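Local atomic coordinates of Alr4995 protein (Nostoc sp., PDB entry 6LRF), a protein that is a bifunctional enzyme combining an arginine dihydrolase of the guanidine-modifying (GME) family with a probable ornithine cyclodeaminase. Residues B[9-18]-B[30-41]. Numbering follows the deposited sequence.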
HETATM    1  N   MSE B   9      50.676  30.965   3.622  1.00 29.57           N
HETATM    2  CA  MSE B   9      49.412  31.305   4.280  1.00 30.13           C
HETATM    3  C   MSE B   9      48.999  32.732   3.965  1.00 33.21           C
HETATM    4  O   MSE B   9      49.678  33.440   3.232  1.00 31.99           O
HETATM    5  CB  MSE B   9      49.508  31.119   5.793  1.00 37.71           C
HETATM    6  CG  MSE B   9      49.787  29.691   6.201  1.00 35.68           C
HETATM    7 SE   MSE B   9      49.759  29.366   8.146  1.00 63.27          SE
HETATM    8  CE  MSE B   9      47.873  29.786   8.532  1.00 45.14           C
ATOM      9  N   CYS B  10      47.867  33.151   4.502  1.00 31.41           N
ATOM     10  CA  CYS B  10      47.410  34.506   4.287  1.00 31.74           C
ATOM     11  C   CYS B  10      46.560  34.919   5.472  1.00 42.75           C
ATOM     12  O   CYS B  10      45.535  34.282   5.762  1.00 37.44           O
ATOM     13  CB  CYS B  10      46.632  34.623   2.979  1.00 35.40           C
ATOM     14  SG  CYS B  10      46.019  36.273   2.620  1.00 38.54           S
ATOM     15  N   PRO B  11      46.999  35.974   6.179  1.00 41.54           N
ATOM     16  CA  PRO B  11      46.342  36.440   7.403  1.00 42.09           C
ATOM     17  C   PRO B  11      44.910  36.929   7.155  1.00 39.47           C
ATOM     18  O   PRO B  11      44.595  37.428   6.072  1.00 36.00           O
ATOM     19  CB  PRO B  11      47.258  37.579   7.876  1.00 44.17           C
ATOM     20  CG  PRO B  11      47.951  38.044   6.647  1.00 43.23           C
ATOM     21  CD  PRO B  11      48.165  36.803   5.829  1.00 39.46           C
ATOM     22  N   PRO B  12      44.041  36.770   8.166  1.00 44.94           N
ATOM     23  CA  PRO B  12      42.608  37.067   8.062  1.00 44.25           C
ATOM     24  C   PRO B  12      42.245  38.545   8.159  1.00 44.50           C
ATOM     25  O   PRO B  12      41.180  38.843   8.700  1.00 47.63           O
ATOM     26  CB  PRO B  12      42.016  36.307   9.254  1.00 45.01           C
ATOM     27  CG  PRO B  12      43.119  36.249  10.239  1.00 40.25           C
ATOM     28  CD  PRO B  12      44.376  36.115   9.446  1.00 40.46           C
ATOM     29  N   ASP B  13      43.085  39.438   7.638  1.00 48.85           N
ATOM     30  CA  ASP B  13      42.881  40.887   7.782  1.00 51.03           C
ATOM     31  C   ASP B  13      41.531  41.361   7.222  1.00 52.83           C
ATOM     32  O   ASP B  13      40.945  42.320   7.732  1.00 50.84           O
ATOM     33  CB  ASP B  13      44.020  41.666   7.104  1.00 49.50           C
ATOM     34  CG  ASP B  13      45.339  41.607   7.888  1.00 50.34           C
ATOM     35  OD1 ASP B  13      45.469  40.772   8.813  1.00 50.30           O
ATOM     36  OD2 ASP B  13      46.256  42.399   7.569  1.00 52.66           O
ATOM     37  N   HIS B  14      41.038  40.689   6.184  1.00 47.67           N
ATOM     38  CA  HIS B  14      39.752  41.046   5.580  1.00 49.50           C
ATOM     39  C   HIS B  14      38.871  39.817   5.376  1.00 48.30           C
ATOM     40  O   HIS B  14      38.126  39.714   4.403  1.00 47.50           O
ATOM     41  CB  HIS B  14      39.973  41.773   4.257  1.00 48.94           C
ATOM     42  CG  HIS B  14      40.949  42.903   4.355  1.00 58.45           C
ATOM     43  ND1 HIS B  14      42.066  42.998   3.552  1.00 61.48           N
ATOM     44  CD2 HIS B  14      40.982  43.981   5.176  1.00 57.59           C
ATOM     45  CE1 HIS B  14      42.742  44.088   3.868  1.00 53.92           C
ATOM     46  NE2 HIS B  14      42.108  44.701   4.852  1.00 55.01           N
ATOM     47  N   TYR B  15      38.964  38.880   6.308  1.00 46.08           N
ATOM     48  CA  TYR B  15      38.160  37.680   6.231  1.00 48.50           C
ATOM     49  C   TYR B  15      36.761  37.983   6.735  1.00 53.92           C
ATOM     50  O   TYR B  15      36.571  38.770   7.666  1.00 51.76           O
ATOM     51  CB  TYR B  15      38.798  36.544   7.031  1.00 47.72           C
ATOM     52  CG  TYR B  15      37.937  35.300   7.161  1.00 50.84           C
ATOM     53  CD1 TYR B  15      37.739  34.446   6.077  1.00 46.31           C
ATOM     54  CD2 TYR B  15      37.334  34.973   8.373  1.00 50.20           C
ATOM     55  CE1 TYR B  15      36.954  33.303   6.199  1.00 48.53           C
ATOM     56  CE2 TYR B  15      36.553  33.832   8.505  1.00 48.59           C
ATOM     57  CZ  TYR B  15      36.364  33.002   7.415  1.00 46.65           C
ATOM     58  OH  TYR B  15      35.588  31.869   7.551  1.00 42.15           O
ATOM     59  N   ASP B  16      35.793  37.342   6.097  1.00 54.61           N
ATOM     60  CA  ASP B  16      34.385  37.528   6.387  1.00 60.47           C
ATOM     61  C   ASP B  16      33.646  36.425   5.636  1.00 61.51           C
ATOM     62  O   ASP B  16      34.248  35.723   4.818  1.00 59.25           O
ATOM     63  CB  ASP B  16      33.923  38.925   5.943  1.00 62.22           C
ATOM     64  CG  ASP B  16      32.546  39.304   6.484  1.00 72.51           C
ATOM     65  OD1 ASP B  16      32.209  38.912   7.630  1.00 67.81           O
ATOM     66  OD2 ASP B  16      31.806  40.012   5.760  1.00 74.12           O
ATOM     67  N   VAL B  17      32.359  36.251   5.911  1.00 57.83           N
ATOM     68  CA  VAL B  17      31.526  35.477   5.009  1.00 53.82           C
ATOM     69  C   VAL B  17      30.648  36.481   4.251  1.00 57.92           C
ATOM     70  O   VAL B  17      29.603  36.909   4.740  1.00 60.60           O
ATOM     71  CB  VAL B  17      30.700  34.416   5.759  1.00 54.53           C
ATOM     72  CG1 VAL B  17      29.857  33.610   4.787  1.00 56.82           C
ATOM     73  CG2 VAL B  17      31.622  33.487   6.541  1.00 52.73           C
ATOM     74  N   ASP B  18      31.117  36.883   3.071  1.00 55.59           N
ATOM     75  CA  ASP B  18      30.456  37.893   2.241  1.00 60.43           C
ATOM     76  C   ASP B  18      29.270  37.365   1.436  1.00 60.89           C
ATOM     77  O   ASP B  18      28.333  38.106   1.130  1.00 61.11           O
ATOM     78  CB  ASP B  18      31.452  38.505   1.249  1.00 60.95           C
ATOM     79  CG  ASP B  18      32.465  39.420   1.909  1.00 71.33           C
ATOM     80  OD1 ASP B  18      32.164  39.969   2.995  1.00 69.11           O
ATOM     81  OD2 ASP B  18      33.561  39.607   1.323  1.00 68.55           O
ATOM     82  N   HIS B  30      28.008  37.606   7.074  1.00 56.75           N
ATOM     83  CA  HIS B  30      28.257  38.704   8.017  1.00 57.06           C
ATOM     84  C   HIS B  30      28.106  38.297   9.485  1.00 61.63           C
ATOM     85  O   HIS B  30      27.785  39.126  10.335  1.00 65.20           O
ATOM     86  CB  HIS B  30      27.333  39.883   7.713  1.00 58.15           C
ATOM     87  CG  HIS B  30      27.560  40.495   6.366  1.00 63.16           C
ATOM     88  ND1 HIS B  30      28.807  40.562   5.780  1.00 63.76           N
ATOM     89  CD2 HIS B  30      26.700  41.063   5.487  1.00 65.84           C
ATOM     90  CE1 HIS B  30      28.706  41.148   4.600  1.00 66.88           C
ATOM     91  NE2 HIS B  30      27.438  41.461   4.397  1.00 66.43           N
ATOM     92  N   LYS B  31      28.350  37.022   9.773  1.00 63.81           N
ATOM     93  CA  LYS B  31      28.273  36.491  11.135  1.00 60.46           C
ATOM     94  C   LYS B  31      29.649  36.013  11.603  1.00 60.76           C
ATOM     95  O   LYS B  31      29.763  35.070  12.391  1.00 58.84           O
ATOM     96  CB  LYS B  31      27.258  35.342  11.209  1.00 59.69           C
ATOM     97  CG  LYS B  31      25.865  35.752  11.685  1.00 61.46           C
ATOM     98  CD  LYS B  31      24.889  34.590  11.618  1.00 56.09           C
ATOM     99  CE  LYS B  31      24.626  34.013  13.004  1.00 58.55           C
ATOM    100  NZ  LYS B  31      24.140  32.599  12.951  1.00 58.29           N
ATOM    101  N   SER B  32      30.692  36.673  11.111  1.00 62.53           N
ATOM    102  CA  SER B  32      32.062  36.267  11.398  1.00 64.83           C
ATOM    103  C   SER B  32      32.764  37.192  12.396  1.00 63.22           C
ATOM    104  O   SER B  32      32.943  38.382  12.130  1.00 65.82           O
ATOM    105  CB  SER B  32      32.876  36.206  10.103  1.00 65.51           C
ATOM    106  OG  SER B  32      34.216  35.826  10.369  1.00 62.95           O
ATOM    107  N   SER B  33      33.162  36.635  13.538  1.00 59.54           N
ATOM    108  CA  SER B  33      33.959  37.370  14.514  1.00 60.34           C
ATOM    109  C   SER B  33      35.398  37.477  14.025  1.00 60.41           C
ATOM    110  O   SER B  33      36.180  36.531  14.165  1.00 54.80           O
ATOM    111  CB  SER B  33      33.920  36.687  15.886  1.00 57.80           C
ATOM    112  OG  SER B  33      34.902  37.240  16.753  1.00 55.54           O
ATOM    113  N   ARG B  34      35.746  38.625  13.449  1.00 54.63           N
ATOM    114  CA  ARG B  34      37.074  38.797  12.882  1.00 53.58           C
ATOM    115  C   ARG B  34      38.170  38.620  13.938  1.00 60.05           C
ATOM    116  O   ARG B  34      39.265  38.140  13.636  1.00 56.87           O
ATOM    117  CB  ARG B  34      37.205  40.163  12.206  1.00 51.65           C
ATOM    118  CG  ARG B  34      38.503  40.300  11.429  1.00 53.64           C
ATOM    119  CD  ARG B  34      38.573  41.597  10.666  1.00 58.69           C
ATOM    120  NE  ARG B  34      37.754  41.562   9.460  1.00 65.19           N
ATOM    121  CZ  ARG B  34      37.736  42.535   8.553  1.00 67.29           C
ATOM    122  NH1 ARG B  34      36.964  42.436   7.474  1.00 65.07           N
ATOM    123  NH2 ARG B  34      38.491  43.611   8.729  1.00 64.74           N
ATOM    124  N   ASP B  35      37.872  38.971  15.186  1.00 56.08           N
ATOM    125  CA  ASP B  35      38.885  38.888  16.231  1.00 57.72           C
ATOM    126  C   ASP B  35      39.078  37.456  16.753  1.00 55.55           C
ATOM    127  O   ASP B  35      40.149  37.108  17.257  1.00 55.83           O
ATOM    128  CB  ASP B  35      38.537  39.855  17.367  1.00 60.37           C
ATOM    129  CG  ASP B  35      38.599  41.313  16.919  1.00 63.27           C
ATOM    130  OD1 ASP B  35      39.658  41.732  16.404  1.00 62.92           O
ATOM    131  OD2 ASP B  35      37.596  42.041  17.073  1.00 66.76           O
ATOM    132  N   ARG B  36      38.059  36.616  16.614  1.00 54.72           N
ATOM    133  CA  ARG B  36      38.229  35.201  16.941  1.00 60.32           C
ATOM    134  C   ARG B  36      38.909  34.471  15.772  1.00 54.25           C
ATOM    135  O   ARG B  36      39.645  33.496  15.972  1.00 47.66           O
ATOM    136  CB  ARG B  36      36.884  34.546  17.279  1.00 58.69           C
ATOM    137  CG  ARG B  36      37.022  33.207  17.993  1.00 57.93           C
ATOM    138  CD  ARG B  36      35.676  32.509  18.178  1.00 63.88           C
ATOM    139  NE  ARG B  36      34.818  33.195  19.143  1.00 66.95           N
ATOM    140  CZ  ARG B  36      33.684  33.822  18.834  1.00 66.75           C
ATOM    141  NH1 ARG B  36      33.256  33.851  17.577  1.00 67.10           N
ATOM    142  NH2 ARG B  36      32.970  34.413  19.785  1.00 65.06           N
ATOM    143  N   ALA B  37      38.656  34.957  14.559  1.00 51.85           N
ATOM    144  CA  ALA B  37      39.294  34.428  13.357  1.00 52.14           C
ATOM    145  C   ALA B  37      40.793  34.707  13.384  1.00 50.52           C
ATOM    146  O   ALA B  37      41.608  33.816  13.110  1.00 47.97           O
ATOM    147  CB  ALA B  37      38.658  35.029  12.104  1.00 48.14           C
ATOM    148  N   VAL B  38      41.145  35.948  13.721  1.00 52.79           N
ATOM    149  CA  VAL B  38      42.540  36.339  13.904  1.00 47.59           C
ATOM    150  C   VAL B  38      43.199  35.467  14.958  1.00 48.69           C
ATOM    151  O   VAL B  38      44.301  34.959  14.769  1.00 52.37           O
ATOM    152  CB  VAL B  38      42.666  37.819  14.316  1.00 51.46           C
ATOM    153  CG1 VAL B  38      44.103  38.146  14.710  1.00 43.93           C
ATOM    154  CG2 VAL B  38      42.200  38.724  13.190  1.00 47.92           C
ATOM    155  N   GLU B  39      42.498  35.279  16.067  1.00 47.69           N
ATOM    156  CA  GLU B  39      43.031  34.520  17.183  1.00 49.15           C
ATOM    157  C   GLU B  39      43.270  33.058  16.824  1.00 46.44           C
ATOM    158  O   GLU B  39      44.299  32.487  17.184  1.00 47.62           O
ATOM    159  CB  GLU B  39      42.082  34.622  18.378  1.00 56.53           C
ATOM    160  CG  GLU B  39      42.521  33.847  19.604  1.00 64.17           C
ATOM    161  CD  GLU B  39      41.889  34.383  20.876  1.00 77.57           C
ATOM    162  OE1 GLU B  39      40.701  34.780  20.831  1.00 78.52           O
ATOM    163  OE2 GLU B  39      42.582  34.412  21.917  1.00 81.75           O
ATOM    164  N   GLN B  40      42.314  32.452  16.124  1.00 50.03           N
ATOM    165  CA  GLN B  40      42.427  31.045  15.731  1.00 50.19           C
ATOM    166  C   GLN B  40      43.482  30.864  14.636  1.00 43.04           C
ATOM    167  O   GLN B  40      44.272  29.912  14.676  1.00 43.12           O
ATOM    168  CB  GLN B  40      41.078  30.504  15.253  1.00 42.51           C
ATOM    169  CG  GLN B  40      40.026  30.338  16.340  1.00 44.50           C
ATOM    170  CD  GLN B  40      38.675  29.918  15.766  1.00 50.17           C
ATOM    171  OE1 GLN B  40      38.448  30.016  14.564  1.00 48.61           O
ATOM    172  NE2 GLN B  40      37.775  29.452  16.626  1.00 51.80           N
ATOM    173  N   TRP B  41      43.481  31.782  13.667  1.00 39.61           N
ATOM    174  CA  TRP B  41      44.477  31.785  12.600  1.00 43.92           C
ATOM    175  C   TRP B  41      45.886  31.843  13.177  1.00 48.23           C
ATOM    176  O   TRP B  41      46.753  31.051  12.795  1.00 46.11           O
ATOM    177  CB  TRP B  41      44.258  32.963  11.646  1.00 42.53           C
ATOM    178  CG  TRP B  41      45.130  32.899  10.420  1.00 43.77           C
ATOM    179  CD1 TRP B  41      44.821  32.314   9.225  1.00 44.68           C
ATOM    180  CD2 TRP B  41      46.453  33.427  10.273  1.00 45.32           C
ATOM    181  NE1 TRP B  41      45.867  32.448   8.343  1.00 39.76           N
ATOM    182  CE2 TRP B  41      46.881  33.131   8.960  1.00 42.15           C
ATOM    183  CE3 TRP B  41      47.323  34.122  11.125  1.00 51.02           C
ATOM    184  CZ2 TRP B  41      48.138  33.505   8.476  1.00 41.71           C
ATOM    185  CZ3 TRP B  41      48.577  34.494  10.642  1.00 47.06           C
ATOM    186  CH2 TRP B  41      48.969  34.183   9.327  1.00 44.44           C
TER
HETATM  187  O   HOH W   1      46.012  31.024   5.519  1.00 31.51           O
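Trp-41 lies between Met-9 and the Pro-11/Pro-12 pair where the first strand of the arginine dihydrolase domain, an alpha/beta propeller of the guanidine-modifying enzyme family, runs into the loop that crosses helix 34-49. Both prolines make CH-pi contacts with the same face of the indole: Pro-11 CA sits 3.8 Å from the centroid of the Trp-41 six-membered ring, and Pro-12 CD 3.6 Å from that of the five-membered ring. The opposite face receives Met-9, a selenomethionine, whose chain bends at its last torsion (chi3 64°) and brings CE to 3.3 Å from Trp-41 NE1. A water in the indole plane accepts from Trp-41 NE1 and from Cys-10 N, bridging helix and loop at the ring edge. One helical turn earlier, Pro-12 CG packs on Val-38 CG2, and Ala-37 CB meets Tyr-15 CD2 at 4.0 Å; the Tyr-15 hydroxyl is hydrogen-bonded to the backbone carbonyl of Glu-254, in helix 253-256. Asp-13 O, 2.9 Å from Arg-34 NH2, stands over one face of the guanidinium with His-14 CA, at an angle too poor for a hydrogen bond; Tyr-15 O is near the edge. Ser-33 OG caps the helix start by accepting from Arg-36 N. Ser-32 OG is buried beside Tyr-15 CE2 with no polar partner in the model. Ahead of the helix, His-30 N donates to Val-17 O (2.9 Å). The His-30 ring turns back to the same loop and lies nearly coplanar with the Asp-16 carboxylate, the planes 14° apart, and His-30 ND1 donates to the syn lone pair of Asp-16 OD2 at 3.0 Å, the bond bent (141°).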